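Local coordinates for protein hydrogenase maturation factor (PDB 3VTH) that probably transfers the carbamoyl group of carbamoyl phosphate to its partner protein HypE, with consumption of ATP, during maturation of [NiFe]-hydrogenases, at residues 215-220 and 239-244; 343-348 and 353-358. One frame throughout, in Å; residues are numbered along the deposited sequence.

Both interactions pack a helix against one of two parallel neighbouring strands in the mixed sheet of the YrdC-like domain or, in interaction 1, against the residue leading into it. In interaction 1 the helical residues 239-244 meet the lead-in to strand 218-221; in interaction 2 helix 341-347 lies antiparallel to strand 354-358. No hydrogen bond spans either pair of segments. Interaction 2 is the more buried, with a phenylalanine ring at its centre. Interaction 1 is only partly buried and turns on one isoleucine side chain, chiefly its CD1, with an arginine at its border. The strands themselves join the two contacts: Ala219 O probably accepts a hydrogen bond from Leu356 N, at 2.8 Å, and Ala219 CB packs on the Phe355 ring.

Interaction 1 (215-220 and 239-244); sequences GKIVAI and ATLRRR
Ile217 reaches the helix with its terminal methyl, CD1, which sits 3.7 Å from Leu241 CA and so lies almost on the helix backbone. The same methyl also meets Leu241 CB at 4.1 Å. Further in, the branch methyl Ile217 CG2 touches Leu241 CD1 at 4.1 Å. What puts CD1 there is a CG1 branch set opposite the carbonyl carbon (chi1 -66°), with the methyl carried outward toward the helix. Thr240 adds a smaller apolar touch, its CG2 coming within 4.1 Å of Ile217 CD1.

The charged part of the contact belongs to Arg244, whose side chain runs extended from CG to NE across the isoleucine. Its aliphatic CD and its NH1 both touch Ile217 CD1, NH1 at 3.8 Å and obliquely to the guanidinium plane. Thr240 CG2 lies against one face of that guanidinium, 3.4 Å above the plane and displaced toward its rim. The two residues are one helical turn apart, Arg244 N donating to Thr240 O. NH1 is held by a salt bridge to Asp353 and a hydrogen bond to Ile351 O; the other carboxylate oxygen of Asp353 accepts from Ile217 N, so a single aspartate ties both partners.

Just before this lead-in, helix 204-213 ends in a Schellman motif at Gly215. From Ile217 the chain runs into strand 218-221, which lies between strands 354-358 and 226-229, and Leu228 of the latter packs on both Ile217 and, from helix 235-245, Leu241.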
loop_
_atom_site.group_PDB
_atom_site.type_symbol
_atom_site.label_atom_id
_atom_site.label_comp_id
_atom_site.label_asym_id
_atom_site.label_seq_id
_atom_site.Cartn_x
_atom_site.Cartn_y
_atom_site.Cartn_z
ATOM N N GLY A 215 -19.591 -24.691 0.187
ATOM C CA GLY A 215 -19.847 -23.496 0.990
ATOM C C GLY A 215 -18.939 -23.387 2.200
ATOM O O GLY A 215 -19.282 -22.723 3.178
ATOM N N LYS A 216 -17.770 -24.023 2.126
ATOM C CA LYS A 216 -16.826 -24.037 3.233
ATOM C C LYS A 216 -15.742 -22.952 3.105
ATOM O O LYS A 216 -15.592 -22.323 2.047
ATOM C CB LYS A 216 -16.192 -25.432 3.368
ATOM C CG LYS A 216 -17.180 -26.509 3.842
ATOM C CD LYS A 216 -16.527 -27.879 3.911
ATOM C CE LYS A 216 -17.563 -28.990 3.978
ATOM N NZ LYS A 216 -18.381 -28.900 5.213
ATOM N N ILE A 217 -15.014 -22.732 4.203
ATOM C CA ILE A 217 -13.933 -21.766 4.250
ATOM C C ILE A 217 -12.622 -22.512 4.053
ATOM O O ILE A 217 -12.330 -23.469 4.778
ATOM C CB ILE A 217 -13.894 -20.999 5.595
ATOM C CG1 ILE A 217 -15.132 -20.110 5.750
ATOM C CG2 ILE A 217 -12.630 -20.141 5.675
ATOM C CD1 ILE A 217 -15.564 -19.890 7.171
ATOM N N VAL A 218 -11.845 -22.076 3.066
ATOM C CA VAL A 218 -10.542 -22.661 2.811
ATOM C C VAL A 218 -9.428 -21.683 3.198
ATOM O O VAL A 218 -9.485 -20.501 2.853
ATOM C CB VAL A 218 -10.406 -23.132 1.329
ATOM C CG1 VAL A 218 -11.549 -24.081 0.953
ATOM C CG2 VAL A 218 -10.428 -21.959 0.377
ATOM N N ALA A 219 -8.430 -22.170 3.931
ATOM C CA ALA A 219 -7.237 -21.377 4.207
ATOM C C ALA A 219 -6.175 -21.778 3.204
ATOM O O ALA A 219 -5.779 -22.951 3.138
ATOM C CB ALA A 219 -6.751 -21.581 5.648
ATOM N N ILE A 220 -5.739 -20.808 2.401
ATOM C CA ILE A 220 -4.858 -21.081 1.277
ATOM C C ILE A 220 -3.521 -20.415 1.529
ATOM O O ILE A 220 -3.469 -19.202 1.736
ATOM C CB ILE A 220 -5.464 -20.528 -0.047
ATOM C CG1 ILE A 220 -6.802 -21.225 -0.355
ATOM C CG2 ILE A 220 -4.504 -20.688 -1.200
ATOM C CD1 ILE A 220 -7.567 -20.613 -1.533
ATOM N N ALA A 239 -21.458 -14.999 5.398
ATOM C CA ALA A 239 -21.898 -14.776 6.773
ATOM C C ALA A 239 -21.093 -15.624 7.774
ATOM O O ALA A 239 -20.720 -15.143 8.840
ATOM C CB ALA A 239 -23.410 -15.069 6.922
ATOM N N THR A 240 -20.837 -16.887 7.436
ATOM C CA THR A 240 -20.068 -17.768 8.316
ATOM C C THR A 240 -18.613 -17.297 8.469
ATOM O O THR A 240 -18.063 -17.315 9.576
ATOM C CB THR A 240 -20.118 -19.219 7.813
ATOM O OG1 THR A 240 -21.487 -19.626 7.751
ATOM C CG2 THR A 240 -19.344 -20.162 8.745
ATOM N N LEU A 241 -18.012 -16.856 7.367
ATOM C CA LEU A 241 -16.656 -16.324 7.401
ATOM C C LEU A 241 -16.564 -15.093 8.306
ATOM O O LEU A 241 -15.642 -14.999 9.128
ATOM C CB LEU A 241 -16.131 -16.030 5.986
ATOM C CG LEU A 241 -14.748 -15.373 5.874
ATOM C CD1 LEU A 241 -13.696 -16.264 6.555
ATOM C CD2 LEU A 241 -14.375 -15.095 4.433
ATOM N N ARG A 242 -17.514 -14.168 8.166
ATOM C CA ARG A 242 -17.574 -12.986 9.027
ATOM C C ARG A 242 -17.741 -13.331 10.513
ATOM O O ARG A 242 -17.108 -12.708 11.357
ATOM C CB ARG A 242 -18.693 -12.030 8.588
ATOM C CG ARG A 242 -18.386 -11.264 7.318
ATOM C CD ARG A 242 -19.333 -10.063 7.123
ATOM N NE ARG A 242 -18.966 -9.329 5.912
ATOM C CZ ARG A 242 -17.970 -8.453 5.834
ATOM N NH1 ARG A 242 -17.246 -8.158 6.912
ATOM N NH2 ARG A 242 -17.701 -7.856 4.675
ATOM N N ARG A 243 -18.588 -14.308 10.827
ATOM C CA ARG A 243 -18.787 -14.740 12.221
ATOM C C ARG A 243 -17.517 -15.345 12.826
ATOM O O ARG A 243 -17.144 -15.026 13.956
ATOM C CB ARG A 243 -19.943 -15.743 12.342
ATOM C CG ARG A 243 -20.345 -16.076 13.801
ATOM C CD ARG A 243 -21.393 -17.202 13.914
ATOM N NE ARG A 243 -22.248 -17.260 12.732
ATOM C CZ ARG A 243 -22.176 -18.194 11.787
ATOM N NH1 ARG A 243 -21.307 -19.197 11.881
ATOM N NH2 ARG A 243 -22.993 -18.124 10.744
ATOM N N ARG A 244 -16.864 -16.220 12.072
ATOM C CA ARG A 244 -15.716 -16.949 12.584
ATOM C C ARG A 244 -14.476 -16.060 12.691
ATOM O O ARG A 244 -13.783 -16.096 13.699
ATOM C CB ARG A 244 -15.435 -18.171 11.730
ATOM C CG ARG A 244 -16.507 -19.244 11.842
ATOM C CD ARG A 244 -16.074 -20.478 11.096
ATOM N NE ARG A 244 -17.106 -21.512 11.080
ATOM C CZ ARG A 244 -17.021 -22.623 10.354
ATOM N NH1 ARG A 244 -15.950 -22.837 9.598
ATOM N NH2 ARG A 244 -17.998 -23.520 10.388
#

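Interaction 2 (343-348 and 353-358); sequences EALEKL and DVFLLN
Ala344 O accepts the helical hydrogen bond from Leu348 N, at 2.8 Å, and also bears against the Phe355 ring, where CE1 approaches it to 3.6 Å obliquely to the ring plane. Phe355 thus pushes its far end into the last turn of the helix. Leu348 CB meets CE1 there at 4.0 Å, while Leu348 O lies near CZ. Leu345 covers one face of the ring: its CD2 stands 3.6 Å from the ring centroid and only 9° off the normal, a well-centred CH-pi contact. CG of Phe355 lies opposite its own carbonyl carbon (chi1 -65°), and the ring extends from the strand toward the helix.

This is a helix and strand joined by a short loop, in the alpha/beta YrdC-like domain; helix 343-347 and strand 354-358 run nearly antiparallel, at 168°, with axes 10.1 Å apart. Farther along the strand, Leu357 CD2 meets the other methyl of Leu345, CD1, at 4.2 Å. Leu357 also packs on Ser194 and Val196 of the outermost strand, 193-196, whereas Ala219 of strand 218-221 touches Leu348.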
loop_
_atom_site.group_PDB
_atom_site.type_symbol
_atom_site.label_atom_id
_atom_site.label_comp_id
_atom_site.label_asym_id
_atom_site.label_seq_id
_atom_site.Cartn_x
_atom_site.Cartn_y
_atom_site.Cartn_z
ATOM N N GLU A 343 1.443 -22.285 12.289
ATOM C CA GLU A 343 0.773 -21.086 12.777
ATOM C C GLU A 343 -0.666 -21.044 12.265
ATOM O O GLU A 343 -1.609 -20.827 13.043
ATOM C CB GLU A 343 1.565 -19.846 12.308
ATOM C CG GLU A 343 0.958 -18.494 12.635
ATOM C CD GLU A 343 1.749 -17.300 12.061
ATOM O OE1 GLU A 343 2.535 -17.450 11.076
ATOM O OE2 GLU A 343 1.550 -16.191 12.602
ATOM N N ALA A 344 -0.827 -21.282 10.963
ATOM C CA ALA A 344 -2.144 -21.244 10.327
ATOM C C ALA A 344 -3.096 -22.311 10.886
ATOM O O ALA A 344 -4.240 -22.018 11.229
ATOM C CB ALA A 344 -2.011 -21.375 8.816
ATOM N N LEU A 345 -2.611 -23.540 10.996
ATOM C CA LEU A 345 -3.428 -24.642 11.509
ATOM C C LEU A 345 -3.889 -24.415 12.951
ATOM O O LEU A 345 -4.992 -24.821 13.335
ATOM C CB LEU A 345 -2.656 -25.955 11.401
ATOM C CG LEU A 345 -2.451 -26.533 9.996
ATOM C CD1 LEU A 345 -1.322 -27.554 10.050
ATOM C CD2 LEU A 345 -3.740 -27.185 9.460
ATOM N N GLU A 346 -3.048 -23.769 13.748
ATOM C CA GLU A 346 -3.395 -23.465 15.131
ATOM C C GLU A 346 -4.313 -22.238 15.237
ATOM O O GLU A 346 -5.366 -22.317 15.855
ATOM C CB GLU A 346 -2.132 -23.310 15.990
ATOM C CG GLU A 346 -2.361 -23.080 17.492
ATOM C CD GLU A 346 -3.157 -24.192 18.183
ATOM O OE1 GLU A 346 -3.944 -23.864 19.102
ATOM O OE2 GLU A 346 -3.001 -25.390 17.829
ATOM N N LYS A 347 -3.922 -21.119 14.624
ATOM C CA LYS A 347 -4.682 -19.866 14.747
ATOM C C LYS A 347 -6.005 -19.854 13.972
ATOM O O LYS A 347 -6.943 -19.170 14.369
ATOM C CB LYS A 347 -3.817 -18.655 14.370
ATOM C CG LYS A 347 -2.723 -18.402 15.411
ATOM C CD LYS A 347 -1.840 -17.218 15.061
ATOM C CE LYS A 347 -0.746 -17.037 16.124
ATOM N NZ LYS A 347 0.269 -16.022 15.674
ATOM N N LEU A 348 -6.073 -20.619 12.883
ATOM C CA LEU A 348 -7.268 -20.648 12.042
ATOM C C LEU A 348 -8.131 -21.896 12.249
ATOM O O LEU A 348 -9.011 -22.192 11.434
ATOM C CB LEU A 348 -6.880 -20.477 10.566
ATOM C CG LEU A 348 -5.922 -19.309 10.259
ATOM C CD1 LEU A 348 -5.621 -19.197 8.769
ATOM C CD2 LEU A 348 -6.466 -17.978 10.797
ATOM N N ASP A 353 -12.250 -24.404 7.404
ATOM C CA ASP A 353 -12.680 -25.799 7.392
ATOM C C ASP A 353 -11.604 -26.743 6.838
ATOM O O ASP A 353 -11.441 -27.865 7.326
ATOM C CB ASP A 353 -13.974 -25.925 6.592
ATOM C CG ASP A 353 -15.108 -25.135 7.222
ATOM O OD1 ASP A 353 -15.530 -25.526 8.322
ATOM O OD2 ASP A 353 -15.560 -24.121 6.642
ATOM N N VAL A 354 -10.879 -26.288 5.818
ATOM C CA VAL A 354 -9.802 -27.085 5.202
ATOM C C VAL A 354 -8.640 -26.172 4.825
ATOM O O VAL A 354 -8.813 -24.957 4.741
ATOM C CB VAL A 354 -10.291 -27.871 3.952
ATOM C CG1 VAL A 354 -11.495 -28.793 4.300
ATOM C CG2 VAL A 354 -10.664 -26.905 2.837
ATOM N N PHE A 355 -7.464 -26.758 4.604
ATOM C CA PHE A 355 -6.250 -25.983 4.368
ATOM C C PHE A 355 -5.529 -26.453 3.116
ATOM O O PHE A 355 -5.430 -27.660 2.871
ATOM C CB PHE A 355 -5.283 -26.132 5.554
ATOM C CG PHE A 355 -5.794 -25.546 6.839
ATOM C CD1 PHE A 355 -5.291 -24.332 7.309
ATOM C CD2 PHE A 355 -6.756 -26.227 7.602
ATOM C CE1 PHE A 355 -5.764 -23.777 8.521
ATOM C CE2 PHE A 355 -7.224 -25.697 8.797
ATOM C CZ PHE A 355 -6.734 -24.473 9.259
ATOM N N LEU A 356 -5.022 -25.490 2.339
ATOM C CA LEU A 356 -4.089 -25.792 1.267
ATOM C C LEU A 356 -2.722 -25.243 1.655
ATOM O O LEU A 356 -2.437 -24.039 1.495
ATOM C CB LEU A 356 -4.543 -25.226 -0.089
ATOM C CG LEU A 356 -3.687 -25.664 -1.289
ATOM C CD1 LEU A 356 -3.875 -27.155 -1.601
ATOM C CD2 LEU A 356 -3.974 -24.811 -2.535
ATOM N N LEU A 357 -1.896 -26.144 2.174
ATOM C CA LEU A 357 -0.544 -25.843 2.626
ATOM C C LEU A 357 0.471 -26.012 1.486
ATOM O O LEU A 357 0.138 -26.542 0.432
ATOM C CB LEU A 357 -0.193 -26.848 3.723
ATOM C CG LEU A 357 -0.466 -26.653 5.218
ATOM C CD1 LEU A 357 -1.596 -25.672 5.577
ATOM C CD2 LEU A 357 -0.648 -27.988 5.893
ATOM N N ASN A 358 1.709 -25.552 1.707
ATOM C CA ASN A 358 2.832 -25.969 0.876
ATOM C C ASN A 358 4.129 -25.915 1.681
ATOM O O ASN A 358 4.163 -25.332 2.771
ATOM C CB ASN A 358 2.917 -25.144 -0.427
ATOM C CG ASN A 358 3.378 -23.721 -0.204
ATOM O OD1 ASN A 358 4.497 -23.475 0.284
ATOM N ND2 ASN A 358 2.538 -22.763 -0.598
#